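Local coordinates for membrane lipoprotein family protein (Aeropyrum pernix, PDB 4PEV) that probably serves as the solute-binding lipoprotein of an ABC transporter and binds adenosine between its two lobes, at residues R249-H259 with V274-Q285; I293-V301 with G329-I338. All coordinates share one frame; numbering follows the deposited sequence.

Contact 1 (R249-H259 with V274-Q285); sequences RVFYGVAGLTH and VIAFSIGQDASQ. With ADN (adenosine), chain F.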
# COMPACT_ATOMS: atom_id res chain seq x y z
N ARG C 249 -7.74 -18.15 2.57
CA ARG C 249 -6.82 -18.44 3.66
C ARG C 249 -5.60 -17.51 3.71
O ARG C 249 -4.89 -17.47 4.71
CB ARG C 249 -6.36 -19.89 3.55
CG ARG C 249 -7.44 -20.91 3.88
CD ARG C 249 -7.70 -20.98 5.38
NE ARG C 249 -8.54 -22.12 5.73
CZ ARG C 249 -8.08 -23.32 6.06
NH1 ARG C 249 -6.78 -23.54 6.09
NH2 ARG C 249 -8.92 -24.29 6.36
N VAL C 250 -5.35 -16.77 2.64
CA VAL C 250 -4.28 -15.81 2.60
C VAL C 250 -4.88 -14.47 2.23
O VAL C 250 -5.57 -14.35 1.21
CB VAL C 250 -3.25 -16.21 1.56
CG1 VAL C 250 -2.06 -15.25 1.61
CG2 VAL C 250 -2.81 -17.65 1.80
N PHE C 251 -4.58 -13.46 3.05
CA PHE C 251 -5.32 -12.20 3.06
C PHE C 251 -4.44 -10.98 2.89
O PHE C 251 -3.82 -10.54 3.85
CB PHE C 251 -6.01 -12.06 4.41
CG PHE C 251 -7.25 -12.85 4.53
CD1 PHE C 251 -7.21 -14.14 5.00
CD2 PHE C 251 -8.46 -12.29 4.19
CE1 PHE C 251 -8.36 -14.87 5.14
CE2 PHE C 251 -9.62 -13.01 4.30
CZ PHE C 251 -9.58 -14.31 4.78
N TYR C 252 -4.43 -10.41 1.68
CA TYR C 252 -3.66 -9.19 1.39
C TYR C 252 -4.42 -7.94 1.81
O TYR C 252 -5.54 -7.71 1.36
CB TYR C 252 -3.36 -9.12 -0.10
CG TYR C 252 -2.41 -8.06 -0.55
CD1 TYR C 252 -1.45 -7.52 0.31
CD2 TYR C 252 -2.43 -7.62 -1.87
CE1 TYR C 252 -0.56 -6.56 -0.14
CE2 TYR C 252 -1.54 -6.66 -2.34
CZ TYR C 252 -0.61 -6.13 -1.47
OH TYR C 252 0.25 -5.17 -1.95
N GLY C 253 -3.81 -7.11 2.64
CA GLY C 253 -4.47 -5.91 3.15
C GLY C 253 -4.25 -4.69 2.29
O GLY C 253 -3.19 -4.11 2.32
N VAL C 254 -5.26 -4.30 1.53
CA VAL C 254 -5.13 -3.16 0.63
C VAL C 254 -6.19 -2.08 0.92
O VAL C 254 -6.76 -1.48 0.01
CB VAL C 254 -5.21 -3.59 -0.86
CG1 VAL C 254 -4.52 -2.57 -1.74
CG2 VAL C 254 -4.57 -4.96 -1.08
N ALA C 255 -6.38 -1.77 2.20
CA ALA C 255 -7.50 -0.94 2.62
C ALA C 255 -7.20 0.04 3.77
O ALA C 255 -8.10 0.40 4.53
CB ALA C 255 -8.66 -1.85 3.01
N GLY C 256 -5.95 0.49 3.89
CA GLY C 256 -5.56 1.34 5.02
C GLY C 256 -6.02 0.79 6.38
O GLY C 256 -5.85 -0.39 6.70
N LEU C 257 -6.63 1.66 7.17
CA LEU C 257 -7.07 1.28 8.49
C LEU C 257 -8.07 0.13 8.43
O LEU C 257 -8.11 -0.71 9.35
CB LEU C 257 -7.73 2.50 9.19
CG LEU C 257 -8.36 2.25 10.57
CD1 LEU C 257 -7.35 1.64 11.55
CD2 LEU C 257 -8.97 3.51 11.14
N THR C 258 -8.87 0.10 7.38
CA THR C 258 -9.92 -0.90 7.24
C THR C 258 -9.37 -2.30 7.43
O THR C 258 -9.99 -3.12 8.11
CB THR C 258 -10.64 -0.83 5.87
OG1 THR C 258 -11.09 0.51 5.62
CG2 THR C 258 -11.84 -1.78 5.83
N HIS C 259 -8.21 -2.60 6.87
CA HIS C 259 -7.71 -3.98 6.96
C HIS C 259 -6.99 -4.29 8.25
O HIS C 259 -6.39 -5.35 8.35
CB HIS C 259 -6.88 -4.39 5.74
CG HIS C 259 -5.53 -3.76 5.67
ND1 HIS C 259 -5.29 -2.63 4.93
CD2 HIS C 259 -4.34 -4.13 6.19
CE1 HIS C 259 -4.01 -2.32 5.01
NE2 HIS C 259 -3.41 -3.21 5.77
N VAL C 274 -7.53 -22.67 12.65
CA VAL C 274 -7.50 -22.57 11.21
C VAL C 274 -6.16 -22.00 10.75
O VAL C 274 -5.68 -21.02 11.29
CB VAL C 274 -8.64 -21.65 10.72
CG1 VAL C 274 -8.52 -21.40 9.22
CG2 VAL C 274 -10.00 -22.24 11.07
N ILE C 275 -5.57 -22.60 9.72
CA ILE C 275 -4.30 -22.11 9.20
C ILE C 275 -4.54 -21.04 8.14
O ILE C 275 -4.96 -21.36 7.02
CB ILE C 275 -3.47 -23.27 8.62
CG1 ILE C 275 -3.02 -24.19 9.76
CG2 ILE C 275 -2.26 -22.73 7.85
CD1 ILE C 275 -2.50 -25.55 9.30
N ALA C 276 -4.27 -19.78 8.51
CA ALA C 276 -4.44 -18.62 7.62
C ALA C 276 -3.41 -17.54 7.90
O ALA C 276 -2.91 -17.42 9.00
CB ALA C 276 -5.84 -18.04 7.77
N PHE C 277 -3.12 -16.72 6.90
CA PHE C 277 -2.09 -15.69 7.04
C PHE C 277 -2.51 -14.37 6.43
O PHE C 277 -3.30 -14.34 5.49
CB PHE C 277 -0.80 -16.16 6.37
CG PHE C 277 -0.20 -17.37 7.01
CD1 PHE C 277 0.62 -17.25 8.12
CD2 PHE C 277 -0.44 -18.64 6.49
CE1 PHE C 277 1.17 -18.38 8.71
CE2 PHE C 277 0.11 -19.77 7.08
CZ PHE C 277 0.91 -19.63 8.19
N SER C 278 -1.99 -13.28 6.97
CA SER C 278 -2.28 -11.95 6.47
C SER C 278 -1.02 -11.38 5.82
O SER C 278 0.10 -11.81 6.11
CB SER C 278 -2.73 -11.03 7.61
OG SER C 278 -3.96 -11.45 8.19
N ILE C 279 -1.22 -10.42 4.93
CA ILE C 279 -0.13 -9.71 4.27
C ILE C 279 -0.31 -8.18 4.39
O ILE C 279 -1.33 -7.63 3.96
CB ILE C 279 -0.05 -10.11 2.79
CG1 ILE C 279 0.05 -11.65 2.69
CG2 ILE C 279 1.12 -9.38 2.11
CD1 ILE C 279 0.24 -12.21 1.29
N GLY C 280 0.68 -7.52 4.99
CA GLY C 280 0.63 -6.09 5.27
C GLY C 280 0.88 -5.23 4.05
O GLY C 280 1.41 -5.71 3.05
N GLN C 281 0.49 -3.97 4.13
CA GLN C 281 0.74 -3.04 3.04
C GLN C 281 1.09 -1.65 3.56
O GLN C 281 0.56 -1.21 4.58
CB GLN C 281 -0.47 -2.97 2.08
CG GLN C 281 -0.30 -2.09 0.85
CD GLN C 281 0.95 -2.39 0.02
OE1 GLN C 281 1.28 -3.56 -0.27
NE2 GLN C 281 1.67 -1.33 -0.37
N ASP C 282 2.01 -1.01 2.83
CA ASP C 282 2.43 0.40 3.00
C ASP C 282 3.61 0.42 3.95
O ASP C 282 4.74 0.62 3.50
CB ASP C 282 1.29 1.34 3.42
CG ASP C 282 0.20 1.44 2.35
OD1 ASP C 282 0.59 1.51 1.15
OD2 ASP C 282 -1.03 1.43 2.68
N ALA C 283 3.37 0.19 5.23
CA ALA C 283 4.47 -0.08 6.15
C ALA C 283 4.61 -1.58 6.29
O ALA C 283 3.77 -2.34 5.79
CB ALA C 283 4.22 0.55 7.51
N SER C 284 5.69 -2.01 6.94
CA SER C 284 5.79 -3.39 7.42
C SER C 284 4.91 -3.45 8.66
O SER C 284 5.20 -2.77 9.65
CB SER C 284 7.23 -3.79 7.78
OG SER C 284 7.28 -4.54 9.00
N GLN C 285 3.88 -4.29 8.60
CA GLN C 285 2.91 -4.39 9.69
C GLN C 285 2.99 -5.71 10.47
O GLN C 285 2.08 -6.02 11.24
CB GLN C 285 1.51 -4.17 9.12
CG GLN C 285 1.33 -2.80 8.49
CD GLN C 285 0.01 -2.66 7.77
OE1 GLN C 285 -0.23 -3.30 6.75
NE2 GLN C 285 -0.86 -1.82 8.30
O5' ADN F . -3.73 0.55 2.30
C5' ADN F . -3.67 0.18 0.91
C4' ADN F . -3.68 1.35 -0.08
O4' ADN F . -4.91 2.08 -0.05
C3' ADN F . -2.61 2.42 0.10
O3' ADN F . -1.34 2.02 -0.43
C2' ADN F . -3.23 3.62 -0.62
O2' ADN F . -3.03 3.59 -2.04
C1' ADN F . -4.69 3.46 -0.32
N9 ADN F . -5.08 4.23 0.88
C8 ADN F . -4.91 3.88 2.18
N7 ADN F . -5.40 4.84 3.01
C5 ADN F . -5.90 5.81 2.23
C6 ADN F . -6.57 7.11 2.42
N6 ADN F . -6.80 7.57 3.67
N1 ADN F . -6.93 7.83 1.33
C2 ADN F . -6.70 7.39 0.07
N3 ADN F . -6.10 6.23 -0.18
C4 ADN F . -5.68 5.41 0.83
O HOH W 1 -3.60 -0.46 8.30
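With Tyr252 CG turned opposite the backbone nitrogen (chi1 -171°), the phenol ring reaches across to Ile279, whose CG2 lies 3.6 Å from Tyr252 CD1, the two side chains crossing at about a right angle. The other branch of Ile279 runs back along the sheet, bringing its CD1 to 3.8 Å from Val250 CG1. Val254 CG2 sits over one face of the tyrosine ring, Gly280 O lies at its edge, and the Tyr205 ring meets it from helix 196-214. Replacing Tyr252 with an alanine would probably open a gap beside Ile279 CG2 and deprive the Tyr205 ring of an aromatic neighbour. These residues belong to a beta-alpha-beta crossover in which strands 248-254 and 277-282 run parallel, joined by alternating backbone hydrogen bonds, while helix 258-271 packs over the opposite face through Phe251 and Ser278. At the ligand end, chi1 of 72° places the His259 imidazole over Gly253, where a CB would collide with the ring. Ala255 N donates to His259 ND1 (3.1 Å), and NE2 makes a weak bond of 3.3 Å to Gln285 OE1, the amide turned 84° from the ring. Gln281 N also donates to Gln285 OE1 at 2.8 Å, so that oxygen receives two N-H groups, one from each segment. A water bridges Gly256 O and Gln285 NE2. Adenosine O5' accepts from Gly256 N at 2.7 Å and donates to Asp282 OD2 at 2.9 Å; the other carboxylate oxygen, Asp282 OD1, takes the O3' hydroxyl.

Contact 2 (I293-V301 with G329-I338); sequences IIISGLKRV and GGLGLSDEEI. With ADN (adenosine), chain F.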
# COMPACT_ATOMS: atom_id res chain seq x y z
N ILE C 293 0.85 -12.36 10.44
CA ILE C 293 1.21 -11.34 9.45
C ILE C 293 2.60 -11.68 8.95
O ILE C 293 3.59 -11.28 9.54
CB ILE C 293 1.14 -9.90 10.02
CG1 ILE C 293 -0.26 -9.65 10.57
CG2 ILE C 293 1.41 -8.87 8.93
CD1 ILE C 293 -0.39 -8.40 11.42
N ILE C 294 2.65 -12.41 7.86
CA ILE C 294 3.89 -13.07 7.45
C ILE C 294 4.82 -12.18 6.62
O ILE C 294 6.03 -12.39 6.61
CB ILE C 294 3.55 -14.39 6.71
CG1 ILE C 294 4.71 -15.38 6.78
CG2 ILE C 294 3.12 -14.13 5.28
CD1 ILE C 294 4.45 -16.66 6.02
N ILE C 295 4.27 -11.17 5.94
CA ILE C 295 5.05 -10.30 5.07
C ILE C 295 4.25 -9.04 4.77
O ILE C 295 3.06 -9.00 4.99
CB ILE C 295 5.43 -11.03 3.75
CG1 ILE C 295 6.58 -10.31 3.03
CG2 ILE C 295 4.23 -11.16 2.82
CD1 ILE C 295 7.50 -11.24 2.28
N SER C 296 4.91 -8.01 4.26
CA SER C 296 4.23 -6.76 3.93
C SER C 296 4.74 -6.19 2.61
O SER C 296 5.96 -6.13 2.38
CB SER C 296 4.43 -5.71 5.05
OG SER C 296 3.97 -6.20 6.31
N GLY C 297 3.82 -5.77 1.75
CA GLY C 297 4.18 -4.92 0.62
C GLY C 297 4.54 -3.54 1.15
O GLY C 297 3.84 -3.02 2.02
N LEU C 298 5.62 -2.95 0.67
CA LEU C 298 6.03 -1.63 1.15
C LEU C 298 5.76 -0.59 0.12
O LEU C 298 5.97 -0.83 -1.06
CB LEU C 298 7.52 -1.58 1.47
CG LEU C 298 8.01 -2.55 2.52
CD1 LEU C 298 9.53 -2.56 2.51
CD2 LEU C 298 7.46 -2.16 3.89
N LYS C 299 5.32 0.57 0.57
CA LYS C 299 5.13 1.73 -0.28
C LYS C 299 5.76 2.89 0.46
O LYS C 299 5.31 3.24 1.56
CB LYS C 299 3.65 1.97 -0.52
CG LYS C 299 3.37 3.12 -1.47
CD LYS C 299 2.22 2.83 -2.44
CE LYS C 299 0.91 3.46 -2.01
NZ LYS C 299 -0.15 3.30 -3.04
N ARG C 300 6.82 3.45 -0.11
CA ARG C 300 7.61 4.46 0.59
C ARG C 300 7.04 5.86 0.46
O ARG C 300 7.69 6.78 -0.06
CB ARG C 300 9.06 4.41 0.12
CG ARG C 300 9.71 3.04 0.28
CD ARG C 300 9.54 2.47 1.69
NE ARG C 300 10.05 3.38 2.70
CZ ARG C 300 11.32 3.42 3.11
NH1 ARG C 300 12.20 2.58 2.62
NH2 ARG C 300 11.70 4.29 4.02
N VAL C 301 5.83 6.03 0.99
CA VAL C 301 5.16 7.32 1.05
C VAL C 301 5.97 8.34 1.87
O VAL C 301 5.94 9.54 1.61
CB VAL C 301 3.76 7.17 1.67
CG1 VAL C 301 3.08 8.53 1.85
CG2 VAL C 301 2.89 6.28 0.79
N GLY C 329 13.51 1.90 -5.30
CA GLY C 329 13.33 1.66 -3.87
C GLY C 329 11.96 2.10 -3.37
O GLY C 329 11.66 1.97 -2.19
N GLY C 330 11.13 2.63 -4.27
CA GLY C 330 9.84 3.20 -3.88
C GLY C 330 8.84 2.15 -3.43
O GLY C 330 7.93 2.43 -2.64
N LEU C 331 9.00 0.94 -3.96
CA LEU C 331 8.21 -0.22 -3.56
C LEU C 331 9.15 -1.36 -3.19
O LEU C 331 10.29 -1.40 -3.65
CB LEU C 331 7.27 -0.64 -4.69
CG LEU C 331 6.39 0.47 -5.25
CD1 LEU C 331 5.59 -0.06 -6.43
CD2 LEU C 331 5.46 1.04 -4.18
N GLY C 332 8.69 -2.28 -2.36
CA GLY C 332 9.51 -3.42 -1.97
C GLY C 332 8.73 -4.39 -1.12
O GLY C 332 7.54 -4.19 -0.88
N LEU C 333 9.41 -5.46 -0.69
CA LEU C 333 8.88 -6.37 0.31
C LEU C 333 9.63 -6.19 1.61
O LEU C 333 10.79 -5.77 1.65
CB LEU C 333 9.01 -7.82 -0.13
CG LEU C 333 8.24 -8.28 -1.37
CD1 LEU C 333 8.55 -9.73 -1.65
CD2 LEU C 333 6.74 -8.11 -1.20
N SER C 334 8.93 -6.55 2.67
CA SER C 334 9.42 -6.48 4.02
C SER C 334 10.59 -7.45 4.25
O SER C 334 10.41 -8.66 4.11
CB SER C 334 8.23 -6.85 4.90
OG SER C 334 8.46 -6.60 6.26
N ASP C 335 11.78 -6.95 4.60
CA ASP C 335 12.92 -7.80 5.02
C ASP C 335 13.26 -7.67 6.53
O ASP C 335 12.57 -6.97 7.25
CB ASP C 335 14.15 -7.49 4.15
CG ASP C 335 14.81 -6.17 4.52
OD1 ASP C 335 14.60 -5.71 5.65
OD2 ASP C 335 15.53 -5.58 3.68
N GLU C 336 14.32 -8.34 7.00
CA GLU C 336 14.69 -8.34 8.45
C GLU C 336 14.75 -6.96 9.08
O GLU C 336 14.13 -6.70 10.09
CB GLU C 336 16.07 -9.00 8.68
CG GLU C 336 16.10 -10.52 8.66
CD GLU C 336 16.26 -11.12 7.25
OE1 GLU C 336 16.86 -12.21 7.16
OE2 GLU C 336 15.80 -10.50 6.25
N GLU C 337 15.54 -6.07 8.48
CA GLU C 337 15.81 -4.78 9.09
C GLU C 337 14.57 -3.87 9.10
O GLU C 337 14.30 -3.19 10.09
CB GLU C 337 17.02 -4.10 8.43
CG GLU C 337 16.73 -3.21 7.24
CD GLU C 337 17.88 -2.27 6.93
OE1 GLU C 337 19.01 -2.78 6.70
OE2 GLU C 337 17.67 -1.04 6.92
N ILE C 338 13.82 -3.91 8.00
CA ILE C 338 12.60 -3.09 7.85
C ILE C 338 11.57 -3.55 8.90
O ILE C 338 10.90 -2.73 9.52
CB ILE C 338 11.97 -3.20 6.43
CG1 ILE C 338 13.01 -3.15 5.29
CG2 ILE C 338 10.93 -2.11 6.24
CD1 ILE C 338 13.34 -1.78 4.71
O5' ADN F . -3.73 0.55 2.30
C5' ADN F . -3.67 0.18 0.91
C4' ADN F . -3.68 1.35 -0.08
O4' ADN F . -4.91 2.08 -0.05
C3' ADN F . -2.61 2.42 0.10
O3' ADN F . -1.34 2.02 -0.43
C2' ADN F . -3.23 3.62 -0.62
O2' ADN F . -3.03 3.59 -2.04
C1' ADN F . -4.69 3.46 -0.32
N9 ADN F . -5.08 4.23 0.88
C8 ADN F . -4.91 3.88 2.18
N7 ADN F . -5.40 4.84 3.01
C5 ADN F . -5.90 5.81 2.23
C6 ADN F . -6.57 7.11 2.42
N6 ADN F . -6.80 7.57 3.67
N1 ADN F . -6.93 7.83 1.33
C2 ADN F . -6.70 7.39 0.07
N3 ADN F . -6.10 6.23 -0.18
C4 ADN F . -5.68 5.41 0.83
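Lys299 and Leu331 lie side by side and point the same way, Leu331 CD2 resting 4.0 Å from Lys299 CG. They form a non-hydrogen-bonded pair where strand 331-333 adds an antiparallel edge to an otherwise parallel sheet. Beyond this apolar contact, the lysine chain bends at chi2 and chi3 to carry NZ to the ribose, where it donates to adenosine O2' at 3.1 Å and more weakly to O3'. Salt bridges to Asp142 and Glu159 also hold the ammonium group, which probably keeps it charged and fixed beside the sugar. On the opposite face of the sheet Leu298 stands over Gly332; its CD1 approaches Leu333 O and comes to 4.0 Å from Ile338 CG2, so the leucine wedges between the edge strand and the start of helix 336-348. The backbones are tied by Leu298 N to Gly332 O at 2.8 Å, with a weak return bond from Gly332 N, and by Arg300 N to Gly330 O at 2.9 Å. Arg300 centres an inverse gamma turn at the N-cap of helix 301-313, and its CG leans over Gly329 O while its guanidinium pairs with Asp302. Farther along, Ser334 N donates to Ser296 O (3.0 Å). The hydroxyls of Ser296 and Ser334 bond to different oxygens of Glu286, which ties the two segments together beyond their backbone bonds. Asp335 caps the helix that presents Ile338: its OD1 accepts Ile338 N at 3.1 Å, with an N-H...O angle of 178°.

Contact 1 closes in the chain before contact 2 opens, and their centres lie 13 Å apart in one mixed sheet, whose strands run in the order 222-226, 186-191, 248-254, 277-282, 293-299 and 331-333. Strands 277-282 and 293-299 are neighbours, so the two contacts abut: probable hydrogen bonds join Gly280 O to Gly297 N (2.7 Å) and Gly280 N to Ile295 O (2.8 Å). Both reach the same adenosine at the C-terminal ends of parallel strands, contact 1 through Asp282 and the turn after strand 248-254, contact 2 through Lys299. Asp142, just past strand 137-141 of the separate parallel sheet, also binds it, consistent with a ligand held between two lobes.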